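Local coordinates for protein lysyl oxidase (Pichia pastoris, PDB 1W7C) that probably oxidises primary amines, peptidyl lysine among them, to aldehydes, using a copper ion and a topaquinone made from one of its own tyrosines, at residues A176-D181 with N619-Y624; N122-L127 with L623-V628. All coordinates share one frame; numbering follows the deposited sequence.

One loop of the catalytic region, running between strand 602-606 and strand 642-654, supplies a side to both contacts. Its residues 619-624 meet strand 170-180 in contact 1, and residues 623-628, overlapping at Leu623 and Tyr624, meet 122-127 in contact 2; the two centres lie 11 Å apart. The partner segments come from two separate antiparallel sheets of the N-terminal half, 122-127 leading into strand 126-128 of one and 176-181 closing the first strand of the other. Asn619 ND2 probably bonds Val628 O at 2.8 Å, tying the loop to itself. The loop thus packs the catalytic domain against both sheets, consistent with the small N2 and N3 domains of copper amine oxidases.

Contact 1 (A176-D181 with N619-Y624); sequences APQLHD and NTNALY
Asn621 reaches from its loop to the backbone of Gln178, and its side chain is the one to follow. With CG anti to its own carbonyl carbon (chi1 -58°), the amide leaves CB headed for the 176-181 segment. OD1 accepts a hydrogen bond from Gln178 N at 3.1 Å, bent to 143° at the hydrogen, and the donor lies tilted from the carbonyl plane. The same oxygen also has Pro177 CB against it, 3.4 Å away. ND2, the other branch, bonds Gly132 O, so both ends of the amide are occupied and its flip is fixed. The Gln178 amide, bound through OE1 to Lys142, stacks with that of Asn621, the planes 23° apart. Asn619 to Ala622 form a type I beta turn, closed by Ala622 N to Asn619 O at 3.0 Å, and an inverse gamma turn centred on Ala622 follows; the two shape the part of the catalytic-domain loop that lies against the end of strand 170-180, where a cis peptide bond precedes Pro177. Leu623 crosses the proline ring at about a right angle, CD2 lying 4.1 Å from Pro177 CG, while CD1 comes to 4.0 Å from Leu179 CD2. Two waters fill in the polar backbone: one links Asn621 O to His180 N and, weakly, to Gln178 O, and the second donates to His180 O while accepting from Leu623 N, 3.1 Å away.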
loop_
_atom_site.group_PDB
_atom_site.type_symbol
_atom_site.label_atom_id
_atom_site.label_comp_id
_atom_site.label_asym_id
_atom_site.label_seq_id
_atom_site.Cartn_x
_atom_site.Cartn_y
_atom_site.Cartn_z
ATOM N N ALA A 176 -11.369 11.717 -28.070
ATOM C CA ALA A 176 -12.543 11.759 -27.200
ATOM C C ALA A 176 -12.202 12.571 -25.961
ATOM O O ALA A 176 -11.156 12.332 -25.330
ATOM C CB ALA A 176 -12.951 10.359 -26.799
ATOM N N PRO A 177 -13.092 13.467 -25.540
ATOM C CA PRO A 177 -14.423 13.676 -26.136
ATOM C C PRO A 177 -14.407 14.573 -27.371
ATOM O O PRO A 177 -13.413 15.216 -27.720
ATOM C CB PRO A 177 -15.166 14.397 -25.008
ATOM C CG PRO A 177 -14.088 15.226 -24.361
ATOM C CD PRO A 177 -12.900 14.287 -24.329
ATOM N N GLN A 178 -15.547 14.578 -28.052
ATOM C CA GLN A 178 -15.843 15.614 -29.045
ATOM C C GLN A 178 -15.950 16.972 -28.361
ATOM O O GLN A 178 -16.083 17.036 -27.123
ATOM C CB GLN A 178 -17.154 15.240 -29.778
ATOM C CG GLN A 178 -17.068 13.900 -30.526
ATOM C CD GLN A 178 -18.370 13.446 -31.097
ATOM O OE1 GLN A 178 -18.395 12.436 -31.782
ATOM N NE2 GLN A 178 -19.457 14.176 -30.816
ATOM N N LEU A 179 -15.870 18.040 -29.154
ATOM C CA LEU A 179 -15.858 19.410 -28.658
ATOM C C LEU A 179 -17.044 20.210 -29.230
ATOM O O LEU A 179 -16.951 20.843 -30.294
ATOM C CB LEU A 179 -14.525 20.069 -29.006
ATOM C CG LEU A 179 -13.323 19.440 -28.274
ATOM C CD1 LEU A 179 -12.023 19.871 -28.962
ATOM C CD2 LEU A 179 -13.281 19.817 -26.806
ATOM N N HIS A 180 -18.146 20.203 -28.492
ATOM C CA HIS A 180 -19.325 20.972 -28.843
ATOM C C HIS A 180 -19.300 22.289 -28.097
ATOM O O HIS A 180 -19.052 22.364 -26.891
ATOM C CB HIS A 180 -20.615 20.206 -28.506
ATOM C CG HIS A 180 -21.854 21.012 -28.733
ATOM N ND1 HIS A 180 -22.280 21.359 -29.998
ATOM C CD2 HIS A 180 -22.714 21.610 -27.866
ATOM C CE1 HIS A 180 -23.375 22.103 -29.907
ATOM N NE2 HIS A 180 -23.660 22.274 -28.625
ATOM N N ASP A 181 -19.548 23.344 -28.847
ATOM C CA ASP A 181 -19.494 24.705 -28.312
ATOM C C ASP A 181 -20.935 25.227 -28.234
ATOM O O ASP A 181 -21.518 25.551 -29.266
ATOM C CB ASP A 181 -18.652 25.611 -29.213
ATOM C CG ASP A 181 -18.486 26.980 -28.669
ATOM O OD1 ASP A 181 -19.230 27.397 -27.755
ATOM O OD2 ASP A 181 -17.648 27.756 -29.150
ATOM N N ASN A 619 -22.360 11.534 -19.977
ATOM C CA ASN A 619 -21.696 12.777 -19.590
ATOM C C ASN A 619 -20.644 13.301 -20.566
ATOM O O ASN A 619 -20.527 14.502 -20.768
ATOM C CB ASN A 619 -21.007 12.650 -18.209
ATOM C CG ASN A 619 -21.855 13.178 -17.085
ATOM O OD1 ASN A 619 -23.078 12.954 -17.078
ATOM N ND2 ASN A 619 -21.226 13.765 -16.069
ATOM N N THR A 620 -19.843 12.404 -21.153
ATOM C CA THR A 620 -18.531 12.813 -21.660
ATOM C C THR A 620 -18.541 13.905 -22.726
ATOM O O THR A 620 -17.700 14.806 -22.686
ATOM C CB THR A 620 -17.724 11.594 -22.116
ATOM O OG1 THR A 620 -16.355 11.937 -22.353
ATOM C CG2 THR A 620 -18.215 10.972 -23.412
ATOM N N ASN A 621 -19.499 13.851 -23.671
ATOM C CA ASN A 621 -19.587 14.887 -24.731
ATOM C C ASN A 621 -20.417 16.103 -24.368
ATOM O O ASN A 621 -20.441 17.084 -25.115
ATOM C CB ASN A 621 -20.082 14.266 -26.029
ATOM C CG ASN A 621 -19.198 13.143 -26.512
ATOM O OD1 ASN A 621 -17.970 13.311 -26.615
ATOM N ND2 ASN A 621 -19.792 11.987 -26.791
ATOM N N ALA A 622 -21.116 16.039 -23.249
ATOM C CA ALA A 622 -21.980 17.138 -22.816
ATOM C C ALA A 622 -21.179 18.047 -21.890
ATOM O O ALA A 622 -21.283 17.997 -20.659
ATOM C CB ALA A 622 -23.235 16.581 -22.137
ATOM N N LEU A 623 -20.314 18.860 -22.501
ATOM C CA LEU A 623 -19.200 19.452 -21.778
ATOM C C LEU A 623 -19.626 20.461 -20.713
ATOM O O LEU A 623 -18.979 20.572 -19.684
ATOM C CB LEU A 623 -18.242 20.128 -22.758
ATOM C CG LEU A 623 -17.571 19.245 -23.822
ATOM C CD1 LEU A 623 -16.709 20.095 -24.764
ATOM C CD2 LEU A 623 -16.760 18.088 -23.192
ATOM N N TYR A 624 -20.697 21.209 -20.982
ATOM C CA TYR A 624 -21.145 22.297 -20.129
ATOM C C TYR A 624 -22.438 21.983 -19.355
ATOM O O TYR A 624 -22.662 22.513 -18.263
ATOM C CB TYR A 624 -21.257 23.616 -20.931
ATOM C CG TYR A 624 -19.901 24.028 -21.440
ATOM C CD1 TYR A 624 -19.473 23.650 -22.715
ATOM C CD2 TYR A 624 -19.009 24.691 -20.623
ATOM C CE1 TYR A 624 -18.200 23.948 -23.165
ATOM C CE2 TYR A 624 -17.723 25.021 -21.073
ATOM C CZ TYR A 624 -17.327 24.652 -22.347
ATOM O OH TYR A 624 -16.045 24.929 -22.785
HETATM O O HOH W 1 -18.697 17.802 -26.971
HETATM O O HOH W 2 -20.567 20.573 -25.078
#

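Contact 2 (N122-L127 with L623-V628); sequences NGKSKL and LYDPPV
Asn122 N donates to Pro627 O at 3.2 Å, nearly straight at 160°, where the two backbones come nearest, their CA atoms 5.4 Å apart. Asn122 also opens an Asx turn: its OD1 accepts from Lys124 N at 3.0 Å, curling the chain through Gly123, whose phi is positive, toward strand 126-128 of an N-terminal sheet. That donor stands above the amide's carbonyl plane, well off a lone pair. The Asn122 side chain turns back over its own backbone, CG sitting between N and the carbonyl carbon (chi1 80°), which brings OD1 to Lys124 N. ND2, on the other branch, points across to the 623-628 loop of the catalytic domain, with its Pro626-Pro627 pair, and gives Asp625 O only a weak, bent bond of 3.4 Å. The beta carbon meets the same aspartate, with Asp625 OD2 at 3.3 Å. Further along, Leu127 sends CD1 to within 4.3 Å of Pro627 CG, an apolar touch on the proline ring. Both Leu127 and Pro627 are buried, whereas the charged pair, Lys124 and Asp625, lies at the exposed margin. Just past the turn, Ser125 OG hydrogen-bonds and Lys126 NZ salt-bridges Glu98 of neighbouring strand 96-103. Extended beyond CG, the Lys124 chain crosses Asp625 at about a right angle, and its NZ closes a salt bridge of 2.7 Å, meeting Asp625 OD1 nearly head-on along the C-O bond.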
loop_
_atom_site.group_PDB
_atom_site.type_symbol
_atom_site.label_atom_id
_atom_site.label_comp_id
_atom_site.label_asym_id
_atom_site.label_seq_id
_atom_site.Cartn_x
_atom_site.Cartn_y
_atom_site.Cartn_z
ATOM N N ASN A 122 -29.304 17.879 -14.174
ATOM C CA ASN A 122 -29.723 18.910 -15.122
ATOM C C ASN A 122 -31.221 18.867 -15.432
ATOM O O ASN A 122 -31.720 19.687 -16.189
ATOM C CB ASN A 122 -28.870 18.867 -16.399
ATOM C CG ASN A 122 -29.290 17.778 -17.390
ATOM O OD1 ASN A 122 -30.119 16.934 -17.098
ATOM N ND2 ASN A 122 -28.681 17.799 -18.561
ATOM N N GLY A 123 -31.925 17.936 -14.800
ATOM C CA GLY A 123 -33.376 17.826 -14.874
ATOM C C GLY A 123 -33.956 17.356 -16.194
ATOM O O GLY A 123 -35.168 17.452 -16.406
ATOM N N LYS A 124 -33.107 16.839 -17.073
ATOM C CA LYS A 124 -33.514 16.459 -18.420
ATOM C C LYS A 124 -33.453 14.951 -18.622
ATOM O O LYS A 124 -32.508 14.295 -18.188
ATOM C CB LYS A 124 -32.608 17.129 -19.449
ATOM C CG LYS A 124 -32.693 18.641 -19.414
ATOM C CD LYS A 124 -31.679 19.333 -20.295
ATOM C CE LYS A 124 -31.731 20.813 -20.089
ATOM N NZ LYS A 124 -30.705 21.500 -20.894
ATOM N N SER A 125 -34.457 14.412 -19.304
ATOM C CA SER A 125 -34.420 13.072 -19.842
ATOM C C SER A 125 -33.773 13.002 -21.212
ATOM O O SER A 125 -33.319 11.916 -21.596
ATOM C CB SER A 125 -35.819 12.468 -19.909
ATOM O OG SER A 125 -36.670 13.297 -20.702
ATOM N N LYS A 126 -33.771 14.104 -21.948
ATOM C CA LYS A 126 -33.308 14.146 -23.317
ATOM C C LYS A 126 -31.875 14.727 -23.383
ATOM O O LYS A 126 -31.587 15.795 -22.835
ATOM C CB LYS A 126 -34.243 15.067 -24.147
ATOM C CG LYS A 126 -35.653 14.488 -24.293
ATOM C CD LYS A 126 -36.585 15.411 -25.110
ATOM C CE LYS A 126 -37.980 14.850 -25.270
ATOM N NZ LYS A 126 -38.710 14.764 -23.994
ATOM N N LEU A 127 -31.027 14.013 -24.115
ATOM C CA LEU A 127 -29.656 14.420 -24.400
ATOM C C LEU A 127 -29.580 14.811 -25.868
ATOM O O LEU A 127 -29.785 13.953 -26.721
ATOM C CB LEU A 127 -28.704 13.260 -24.092
ATOM C CG LEU A 127 -27.215 13.433 -24.421
ATOM C CD1 LEU A 127 -26.581 14.333 -23.378
ATOM C CD2 LEU A 127 -26.528 12.096 -24.469
ATOM N N LEU A 623 -20.314 18.860 -22.501
ATOM C CA LEU A 623 -19.200 19.452 -21.778
ATOM C C LEU A 623 -19.626 20.461 -20.713
ATOM O O LEU A 623 -18.979 20.572 -19.684
ATOM C CB LEU A 623 -18.242 20.128 -22.758
ATOM C CG LEU A 623 -17.571 19.245 -23.822
ATOM C CD1 LEU A 623 -16.709 20.095 -24.764
ATOM C CD2 LEU A 623 -16.760 18.088 -23.192
ATOM N N TYR A 624 -20.697 21.209 -20.982
ATOM C CA TYR A 624 -21.145 22.297 -20.129
ATOM C C TYR A 624 -22.438 21.983 -19.355
ATOM O O TYR A 624 -22.662 22.513 -18.263
ATOM C CB TYR A 624 -21.257 23.616 -20.931
ATOM C CG TYR A 624 -19.901 24.028 -21.440
ATOM C CD1 TYR A 624 -19.473 23.650 -22.715
ATOM C CD2 TYR A 624 -19.009 24.691 -20.623
ATOM C CE1 TYR A 624 -18.200 23.948 -23.165
ATOM C CE2 TYR A 624 -17.723 25.021 -21.073
ATOM C CZ TYR A 624 -17.327 24.652 -22.347
ATOM O OH TYR A 624 -16.045 24.929 -22.785
ATOM N N ASP A 625 -23.282 21.132 -19.937
ATOM C CA ASP A 625 -24.571 20.750 -19.364
ATOM C C ASP A 625 -24.756 19.233 -19.298
ATOM O O ASP A 625 -25.716 18.697 -19.854
ATOM C CB ASP A 625 -25.721 21.403 -20.171
ATOM C CG ASP A 625 -27.063 21.221 -19.522
ATOM O OD1 ASP A 625 -28.085 21.269 -20.240
ATOM O OD2 ASP A 625 -27.191 21.046 -18.299
ATOM N N PRO A 626 -23.845 18.532 -18.620
ATOM C CA PRO A 626 -23.969 17.078 -18.517
ATOM C C PRO A 626 -25.190 16.641 -17.726
ATOM O O PRO A 626 -25.657 17.388 -16.861
ATOM C CB PRO A 626 -22.691 16.675 -17.791
ATOM C CG PRO A 626 -22.381 17.858 -16.947
ATOM C CD PRO A 626 -22.672 19.035 -17.879
ATOM N N PRO A 627 -25.709 15.465 -18.030
ATOM C CA PRO A 627 -26.784 14.878 -17.226
ATOM C C PRO A 627 -26.531 14.971 -15.735
ATOM O O PRO A 627 -27.445 15.408 -15.005
ATOM C CB PRO A 627 -26.889 13.457 -17.757
ATOM C CG PRO A 627 -26.507 13.592 -19.190
ATOM C CD PRO A 627 -25.371 14.614 -19.188
ATOM N N VAL A 628 -25.317 14.632 -15.293
ATOM C CA VAL A 628 -24.913 14.823 -13.911
ATOM C C VAL A 628 -23.719 15.770 -13.849
ATOM O O VAL A 628 -22.637 15.487 -14.415
ATOM C CB VAL A 628 -24.568 13.487 -13.237
ATOM C CG1 VAL A 628 -23.905 13.741 -11.869
ATOM C CG2 VAL A 628 -25.817 12.635 -13.054
#